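Local coordinates for protein glutathione-specific gamma-glutamylcyclotransferase (Saccharomyces cerevisiae S288c, PDB 5HWK) that cleaves glutathione, and no other gamma-glutamyl peptide, into 5-oxo-L-proline and a Cys-Gly dipeptide, at residues L11-L16 with V56-P61; R38-S43 with T69-N74. All blocks are in the same frame, centred on the assembly; numbering follows the deposited sequence.

Contact 1. Residues L11-L16 with V56-P61. With BEZ (benzoic acid), chain C.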
ATOM      1  N   LEU A  11       0.056   5.985   6.890  1.00 22.93           N
ATOM      2  CA  LEU A  11       0.593   4.778   6.281  1.00 24.62           C
ATOM      3  C   LEU A  11       1.069   5.092   4.880  1.00 24.54           C
ATOM      4  O   LEU A  11       0.429   5.859   4.160  1.00 27.64           O
ATOM      5  CB  LEU A  11      -0.522   3.749   6.126  1.00 27.53           C
ATOM      6  CG  LEU A  11      -1.096   3.094   7.363  1.00 29.39           C
ATOM      7  CD1 LEU A  11      -2.179   2.080   6.931  1.00 31.26           C
ATOM      8  CD2 LEU A  11       0.033   2.454   8.097  1.00 29.74           C
ATOM      9  N   GLY A  12       2.222   4.540   4.529  1.00 23.42           N
ATOM     10  CA  GLY A  12       2.638   4.548   3.131  1.00 23.04           C
ATOM     11  C   GLY A  12       2.793   3.136   2.607  1.00 22.86           C
ATOM     12  O   GLY A  12       3.478   2.311   3.222  1.00 25.23           O
ATOM     13  N   TYR A  13       2.164   2.835   1.457  1.00 22.25           N
ATOM     14  CA  TYR A  13       2.244   1.512   0.853  1.00 23.22           C
ATOM     15  C   TYR A  13       2.648   1.596  -0.611  1.00 22.38           C
ATOM     16  O   TYR A  13       2.838   0.558  -1.248  1.00 24.62           O
ATOM     17  CB  TYR A  13       0.924   0.720   1.007  1.00 22.59           C
ATOM     18  CG  TYR A  13      -0.212   1.399   0.337  1.00 20.66           C
ATOM     19  CD1 TYR A  13      -0.504   1.138  -0.990  1.00 20.79           C
ATOM     20  CD2 TYR A  13      -1.022   2.279   1.018  1.00 21.55           C
ATOM     21  CE1 TYR A  13      -1.511   1.758  -1.623  1.00 21.49           C
ATOM     22  CE2 TYR A  13      -2.089   2.890   0.386  1.00 21.32           C
ATOM     23  CZ  TYR A  13      -2.340   2.618  -0.952  1.00 20.58           C
ATOM     24  OH  TYR A  13      -3.399   3.221  -1.585  1.00 22.05           O
ATOM     25  N   GLY A  14       2.764   2.801  -1.160  1.00 21.61           N
ATOM     26  CA  GLY A  14       3.114   3.020  -2.565  1.00 22.21           C
ATOM     27  C   GLY A  14       4.196   4.066  -2.622  1.00 23.06           C
ATOM     28  O   GLY A  14       5.231   3.893  -1.959  1.00 24.29           O
ATOM     29  N   SER A  15       3.991   5.135  -3.396  1.00 22.99           N
ATOM     30  CA  SER A  15       5.046   6.117  -3.575  1.00 22.70           C
ATOM     31  C   SER A  15       5.398   6.858  -2.311  1.00 22.46           C
ATOM     32  O   SER A  15       6.470   7.439  -2.279  1.00 23.62           O
ATOM     33  CB  SER A  15       4.728   7.121  -4.691  1.00 24.56           C
ATOM     34  OG  SER A  15       3.588   7.896  -4.386  1.00 25.07           O
ATOM     35  N   LEU A  16       4.536   6.893  -1.278  1.00 20.42           N
ATOM     36  CA  LEU A  16       4.976   7.580  -0.059  1.00 21.80           C
ATOM     37  C   LEU A  16       6.123   6.851   0.605  1.00 22.35           C
ATOM     38  O   LEU A  16       6.799   7.450   1.447  1.00 24.30           O
ATOM     39  CB  LEU A  16       3.823   7.705   0.951  1.00 23.07           C
ATOM     40  CG  LEU A  16       2.742   8.723   0.589  1.00 24.43           C
ATOM     41  CD1 LEU A  16       1.453   8.474   1.455  1.00 25.21           C
ATOM     42  CD2 LEU A  16       3.242  10.155   0.750  1.00 24.52           C
ATOM     43  N   VAL A  56      -1.338   1.488 -10.773  1.00 17.54           N
ATOM     44  CA  VAL A  56      -0.616   1.904  -9.575  1.00 18.20           C
ATOM     45  C   VAL A  56      -1.276   1.230  -8.375  1.00 18.18           C
ATOM     46  O   VAL A  56      -2.269   0.521  -8.505  1.00 18.34           O
ATOM     47  CB  VAL A  56      -0.571   3.445  -9.467  1.00 17.94           C
ATOM     48  CG1 VAL A  56       0.316   4.027 -10.566  1.00 19.51           C
ATOM     49  CG2 VAL A  56      -1.949   4.051  -9.486  1.00 19.70           C
ATOM     50  N   ALA A  57      -0.651   1.391  -7.208  1.00 17.48           N
ATOM     51  CA  ALA A  57      -1.034   0.579  -6.052  1.00 17.92           C
ATOM     52  C   ALA A  57      -2.251   1.125  -5.307  1.00 19.47           C
ATOM     53  O   ALA A  57      -2.406   2.341  -5.125  1.00 20.53           O
ATOM     54  CB  ALA A  57       0.131   0.524  -5.076  1.00 19.83           C
ATOM     55  N   THR A  58      -3.076   0.210  -4.827  1.00 18.69           N
ATOM     56  CA  THR A  58      -4.106   0.542  -3.830  1.00 18.98           C
ATOM     57  C   THR A  58      -4.097  -0.551  -2.786  1.00 19.71           C
ATOM     58  O   THR A  58      -3.482  -1.579  -2.958  1.00 21.64           O
ATOM     59  CB  THR A  58      -5.469   0.766  -4.532  1.00 20.32           C
ATOM     60  OG1 THR A  58      -6.402   1.217  -3.556  1.00 22.08           O
ATOM     61  CG2 THR A  58      -6.006  -0.497  -5.146  1.00 23.30           C
ATOM     62  N   LEU A  59      -4.770  -0.309  -1.655  1.00 21.56           N
ATOM     63  CA  LEU A  59      -4.890  -1.309  -0.604  1.00 23.60           C
ATOM     64  C   LEU A  59      -6.343  -1.730  -0.550  1.00 27.86           C
ATOM     65  O   LEU A  59      -7.243  -0.894  -0.664  1.00 31.55           O
ATOM     66  CB  LEU A  59      -4.619  -0.682   0.753  1.00 30.63           C
ATOM     67  CG  LEU A  59      -3.219  -0.440   1.167  1.00 31.97           C
ATOM     68  CD1 LEU A  59      -3.262   0.066   2.655  1.00 31.61           C
ATOM     69  CD2 LEU A  59      -2.383  -1.691   1.027  1.00 31.97           C
ATOM     70  N   ILE A  60      -6.581  -3.014  -0.350  1.00 27.27           N
ATOM     71  CA  ILE A  60      -7.936  -3.519  -0.240  1.00 27.91           C
ATOM     72  C   ILE A  60      -8.094  -4.108   1.152  1.00 30.09           C
ATOM     73  O   ILE A  60      -7.301  -4.967   1.565  1.00 27.29           O
ATOM     74  CB  ILE A  60      -8.210  -4.564  -1.321  1.00 32.60           C
ATOM     75  CG1 ILE A  60      -7.803  -3.956  -2.655  1.00 36.88           C
ATOM     76  CG2 ILE A  60      -9.661  -4.944  -1.273  1.00 33.88           C
ATOM     77  CD1 ILE A  60      -7.341  -4.957  -3.541  1.00 39.12           C
ATOM     78  N   PRO A  61      -9.069  -3.655   1.928  1.00 32.44           N
ATOM     79  CA  PRO A  61      -9.217  -4.185   3.281  1.00 34.32           C
ATOM     80  C   PRO A  61      -9.811  -5.573   3.272  1.00 32.62           C
ATOM     81  O   PRO A  61     -10.570  -5.954   2.375  1.00 31.59           O
ATOM     82  CB  PRO A  61     -10.181  -3.210   3.956  1.00 35.65           C
ATOM     83  CG  PRO A  61     -10.953  -2.650   2.847  1.00 36.25           C
ATOM     84  CD  PRO A  61     -10.005  -2.546   1.667  1.00 34.63           C
TER
HETATM   85  C   BEZ C 301       0.922   5.548  -0.492  1.00 22.22           C
HETATM   86  O1  BEZ C 301       2.107   5.424  -0.634  1.00 23.12           O
HETATM   87  O2  BEZ C 301       0.425   5.012   0.505  1.00 25.63           O
HETATM   88  C1  BEZ C 301       0.080   6.236  -1.520  1.00 23.77           C
HETATM   89  C2  BEZ C 301      -1.292   6.121  -1.408  1.00 24.06           C
HETATM   90  C3  BEZ C 301      -2.120   6.691  -2.382  1.00 23.62           C
HETATM   91  C4  BEZ C 301      -1.579   7.445  -3.409  1.00 23.92           C
HETATM   92  C5  BEZ C 301      -0.202   7.588  -3.479  1.00 24.55           C
HETATM   93  C6  BEZ C 301       0.651   6.988  -2.558  1.00 24.30           C
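The glycine-rich loop of the gamma-glutamylcyclotransferase fold, which probably binds substrate, is backed here by strand 54-61, with the ring of Y13 sandwiched between L59 of that strand and a bound benzoic acid. L59 CG sits 3.5 Å from the centroid of the Y13 ring and 10° off its normal, a CH-pi contact over the middle of the face. On the opposite face lies the ligand carboxylate, its O2 offset toward the rim, 3.1 Å from Y13 CD2. A57 borders the ring's edge: its O is 3.7 Å from Y13 CE1, and its methyl packs against the same atom. With chi1 at 61°, Y13 CG lies between the backbone N and the carbonyl carbon, which swings the ring back beside its own amide and the carboxylate that amide holds. The hydroxyl end is held by a hydrogen bond with Y161 O. Without the ring, as with an alanine here, L59 CG would probably lose its aromatic partner and a gap would open beside the carboxylate. The benzoate itself hangs from the main-chain amides of Y13, G14 and L16, a set of N-H groups converging on the carboxylate, consistent with how a substrate carboxylate might be held. S15 OG hydrogen-bonds to E115, probably the catalytic proton acceptor, and so joins the loop to the active site. Y13 N points almost straight at O2, at 2.9 Å and 167°, while O1 of the same carboxylate accepts from G14 N at 2.8 Å and from L16 N at 2.9 Å.

Contact 2. Residues R38-S43 with T69-N74. With PO4 (phosphate ion), chain D.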
ATOM      1  N   ARG A  38      -2.593  -4.199  -4.138  1.00 19.49           N
ATOM      2  CA  ARG A  38      -2.709  -4.698  -5.504  1.00 18.98           C
ATOM      3  C   ARG A  38      -2.574  -3.517  -6.448  1.00 18.93           C
ATOM      4  O   ARG A  38      -2.972  -2.395  -6.136  1.00 19.12           O
ATOM      5  CB  ARG A  38      -4.094  -5.366  -5.739  1.00 19.61           C
ATOM      6  CG  ARG A  38      -4.300  -6.715  -5.027  1.00 20.15           C
ATOM      7  CD  ARG A  38      -3.369  -7.758  -5.598  1.00 20.75           C
ATOM      8  NE  ARG A  38      -3.517  -9.100  -5.042  1.00 21.83           N
ATOM      9  CZ  ARG A  38      -2.857  -9.561  -3.983  1.00 22.21           C
ATOM     10  NH1 ARG A  38      -2.050  -8.759  -3.279  1.00 23.05           N
ATOM     11  NH2 ARG A  38      -3.033 -10.829  -3.609  1.00 24.41           N
ATOM     12  N   PHE A  39      -2.077  -3.793  -7.662  1.00 17.96           N
ATOM     13  CA  PHE A  39      -1.950  -2.732  -8.671  1.00 17.69           C
ATOM     14  C   PHE A  39      -3.247  -2.653  -9.488  1.00 18.16           C
ATOM     15  O   PHE A  39      -3.306  -2.891 -10.701  1.00 20.27           O
ATOM     16  CB  PHE A  39      -0.731  -2.960  -9.558  1.00 18.64           C
ATOM     17  CG  PHE A  39       0.570  -2.412  -9.002  1.00 19.15           C
ATOM     18  CD1 PHE A  39       0.959  -2.658  -7.700  1.00 20.81           C
ATOM     19  CD2 PHE A  39       1.424  -1.684  -9.831  1.00 21.07           C
ATOM     20  CE1 PHE A  39       2.167  -2.174  -7.215  1.00 23.33           C
ATOM     21  CE2 PHE A  39       2.624  -1.232  -9.386  1.00 21.65           C
ATOM     22  CZ  PHE A  39       2.999  -1.448  -8.075  1.00 22.67           C
ATOM     23  N   TRP A  40      -4.331  -2.373  -8.754  1.00 19.52           N
ATOM     24  CA  TRP A  40      -5.706  -2.365  -9.240  1.00 19.74           C
ATOM     25  C   TRP A  40      -6.303  -0.974  -9.314  1.00 19.27           C
ATOM     26  O   TRP A  40      -7.539  -0.837  -9.361  1.00 20.55           O
ATOM     27  CB  TRP A  40      -6.568  -3.303  -8.413  1.00 22.32           C
ATOM     28  CG  TRP A  40      -6.217  -4.739  -8.580  1.00 21.28           C
ATOM     29  CD1 TRP A  40      -5.314  -5.287  -9.472  1.00 22.21           C
ATOM     30  CD2 TRP A  40      -6.823  -5.832  -7.896  1.00 22.98           C
ATOM     31  NE1 TRP A  40      -5.300  -6.656  -9.328  1.00 22.38           N
ATOM     32  CE2 TRP A  40      -6.218  -7.016  -8.369  1.00 21.95           C
ATOM     33  CE3 TRP A  40      -7.785  -5.921  -6.886  1.00 23.39           C
ATOM     34  CZ2 TRP A  40      -6.551  -8.276  -7.868  1.00 24.43           C
ATOM     35  CZ3 TRP A  40      -8.118  -7.184  -6.392  1.00 25.04           C
ATOM     36  CH2 TRP A  40      -7.505  -8.335  -6.891  1.00 26.68           C
ATOM     37  N   GLN A  41      -5.462   0.061  -9.346  1.00 19.75           N
ATOM     38  CA  GLN A  41      -5.886   1.434  -9.518  1.00 19.03           C
ATOM     39  C   GLN A  41      -5.282   1.948 -10.824  1.00 19.31           C
ATOM     40  O   GLN A  41      -4.105   1.726 -11.102  1.00 20.34           O
ATOM     41  CB  GLN A  41      -5.443   2.263  -8.319  1.00 19.48           C
ATOM     42  CG  GLN A  41      -5.876   3.703  -8.366  1.00 19.94           C
ATOM     43  CD  GLN A  41      -7.305   3.878  -7.856  1.00 21.10           C
ATOM     44  OE1 GLN A  41      -8.041   2.901  -7.661  1.00 23.12           O
ATOM     45  NE2 GLN A  41      -7.690   5.121  -7.602  1.00 23.98           N
ATOM     46  N   SER A  42      -6.095   2.530 -11.694  1.00 20.77           N
ATOM     47  CA  SER A  42      -5.499   3.068 -12.916  1.00 20.56           C
ATOM     48  C   SER A  42      -4.900   4.458 -12.684  1.00 20.72           C
ATOM     49  O   SER A  42      -5.306   5.175 -11.770  1.00 25.95           O
ATOM     50  CB  SER A  42      -6.548   3.146 -13.998  1.00 23.73           C
ATOM     51  OG  SER A  42      -7.503   4.040 -13.566  1.00 31.28           O
ATOM     52  N   SER A  43      -3.852   4.790 -13.461  1.00 19.05           N
ATOM     53  CA  SER A  43      -3.232   6.101 -13.420  1.00 19.25           C
ATOM     54  C   SER A  43      -3.365   6.723 -14.807  1.00 17.48           C
ATOM     55  O   SER A  43      -2.944   6.126 -15.820  1.00 19.97           O
ATOM     56  CB  SER A  43      -1.769   5.983 -13.053  1.00 19.83           C
ATOM     57  OG  SER A  43      -1.147   7.239 -13.233  1.00 20.39           O
ATOM     58  N   THR A  69     -15.731 -13.378  -4.142  1.00 35.06           N
ATOM     59  CA  THR A  69     -14.967 -14.602  -4.348  1.00 34.83           C
ATOM     60  C   THR A  69     -13.693 -14.356  -5.139  1.00 33.09           C
ATOM     61  O   THR A  69     -12.640 -14.911  -4.808  1.00 32.26           O
ATOM     62  CB  THR A  69     -15.825 -15.644  -5.058  1.00 38.10           C
ATOM     63  OG1 THR A  69     -16.974 -15.929  -4.250  1.00 41.35           O
ATOM     64  CG2 THR A  69     -15.033 -16.931  -5.246  1.00 38.55           C
ATOM     65  N   ALA A  70     -13.759 -13.514  -6.177  1.00 31.07           N
ATOM     66  CA  ALA A  70     -12.569 -13.283  -6.996  1.00 32.25           C
ATOM     67  C   ALA A  70     -11.461 -12.610  -6.194  1.00 29.69           C
ATOM     68  O   ALA A  70     -10.272 -12.904  -6.399  1.00 28.22           O
ATOM     69  CB  ALA A  70     -12.895 -12.414  -8.207  1.00 32.09           C
ATOM     70  N   PHE A  71     -11.816 -11.662  -5.313  1.00 29.63           N
ATOM     71  CA  PHE A  71     -10.780 -11.048  -4.483  1.00 28.30           C
ATOM     72  C   PHE A  71     -10.172 -12.080  -3.541  1.00 28.24           C
ATOM     73  O   PHE A  71      -8.943 -12.137  -3.372  1.00 26.53           O
ATOM     74  CB  PHE A  71     -11.315  -9.885  -3.636  1.00 27.64           C
ATOM     75  CG  PHE A  71     -11.702  -8.647  -4.393  1.00 28.79           C
ATOM     76  CD1 PHE A  71     -11.603  -8.563  -5.763  1.00 33.97           C
ATOM     77  CD2 PHE A  71     -12.175  -7.550  -3.701  1.00 36.99           C
ATOM     78  CE1 PHE A  71     -11.982  -7.412  -6.424  1.00 34.29           C
ATOM     79  CE2 PHE A  71     -12.545  -6.385  -4.372  1.00 37.95           C
ATOM     80  CZ  PHE A  71     -12.435  -6.320  -5.729  1.00 31.30           C
ATOM     81  N   LEU A  72     -11.022 -12.908  -2.908  1.00 27.97           N
ATOM     82  CA  LEU A  72     -10.530 -13.869  -1.926  1.00 28.10           C
ATOM     83  C   LEU A  72      -9.625 -14.912  -2.585  1.00 28.06           C
ATOM     84  O   LEU A  72      -8.555 -15.251  -2.057  1.00 28.98           O
ATOM     85  CB  LEU A  72     -11.717 -14.509  -1.204  1.00 30.57           C
ATOM     86  CG  LEU A  72     -11.393 -15.427  -0.028  1.00 33.48           C
ATOM     87  CD1 LEU A  72     -10.475 -14.781   0.997  1.00 36.21           C
ATOM     88  CD2 LEU A  72     -12.682 -15.902   0.667  1.00 36.10           C
ATOM     89  N   LYS A  73     -10.024 -15.431  -3.748  1.00 28.89           N
ATOM     90  CA  LYS A  73      -9.154 -16.382  -4.421  1.00 29.92           C
ATOM     91  C   LYS A  73      -7.828 -15.749  -4.819  1.00 27.39           C
ATOM     92  O   LYS A  73      -6.774 -16.389  -4.724  1.00 28.93           O
ATOM     93  CB  LYS A  73      -9.853 -16.959  -5.631  1.00 34.33           C
ATOM     94  CG  LYS A  73     -10.796 -18.048  -5.172  1.00 38.94           C
ATOM     95  CD  LYS A  73     -11.607 -18.617  -6.312  1.00 41.90           C
ATOM     96  CE  LYS A  73     -12.576 -19.681  -5.789  1.00 41.31           C
ATOM     97  NZ  LYS A  73     -11.897 -20.946  -5.382  1.00 41.43           N
ATOM     98  N   ASN A  74      -7.850 -14.478  -5.212  1.00 26.74           N
ATOM     99  CA  ASN A  74      -6.614 -13.823  -5.634  1.00 26.59           C
ATOM    100  C   ASN A  74      -5.696 -13.591  -4.434  1.00 27.07           C
ATOM    101  O   ASN A  74      -4.481 -13.800  -4.513  1.00 28.10           O
ATOM    102  CB  ASN A  74      -6.956 -12.511  -6.315  1.00 27.28           C
ATOM    103  CG  ASN A  74      -5.751 -11.743  -6.662  1.00 30.06           C
ATOM    104  OD1 ASN A  74      -5.127 -11.134  -5.787  1.00 32.25           O
ATOM    105  ND2 ASN A  74      -5.376 -11.760  -7.925  1.00 31.31           N
TER
HETATM  106  P   PO4 D 302      -3.441   9.308 -11.504  1.00 21.38           P
HETATM  107  O1  PO4 D 302      -4.638   8.995 -12.396  1.00 22.21           O
HETATM  108  O2  PO4 D 302      -3.758  10.458 -10.573  1.00 23.69           O
HETATM  109  O3  PO4 D 302      -2.174   9.503 -12.350  1.00 22.46           O
HETATM  110  O4  PO4 D 302      -3.178   8.034 -10.628  1.00 21.33           O
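W40, N74 and R38 join the end of edge strand 35-40, in the three-stranded antiparallel sheet of strands 35-40, 54-61 and 42-43, to the side of helix 69-78. The polar half is a side-on grip: R38 gives two nitrogens to one oxygen of N74. R38 NE reaches N74 OD1 at 2.7 Å, lying in the carbonyl plane of the amide, and R38 NH2 meets the same OD1 at 3.0 Å, tilted from that plane. Both bonds run close to the guanidinium plane, although the amide itself is turned 57° against it. CG of N74 stands anti to the backbone N (chi1 175°), which carries the amide off the helix toward the strand. Two donors on one oxygen should fix the rotation of this amide and leave its ND2 facing W40. That nitrogen comes in at the edge of the indole, 3.7 Å from W40 CZ2, while R38 CB lies over one face of the same ring. R38 also forms a cation-pi pair with Y220, from helix 219-232. One turn back along the helix from N74, F71 supplies the apolar half: W40 CZ3 rests over a face of its ring, 3.8 Å from F71 CD1, with the two ring planes inclined at 41°.

In the fold
Both contacts use the small antiparallel sheet but work from different parts of it. Contact 1, almost at the centre of the chain, sets strand 54-61 against the substrate loop; contact 2, whose centre is about 12 Å from that of the chain, ties the neighbouring strand 35-40 to helix 69-78. Backbone hydrogen bonds probably link them directly: V56 N lies 2.8 Å from Q41 O and T58 N 2.9 Å from R38 O, while I60 CD1 packs on W40 CE3. The chemistry changes with place. Protein meets protein in the fully buried contact 1 mainly by apolar and CH-pi packing round one tyrosine ring; contact 2, also buried but with N74 partly exposed, adds arginine-asparagine hydrogen bonds to its aromatic pair.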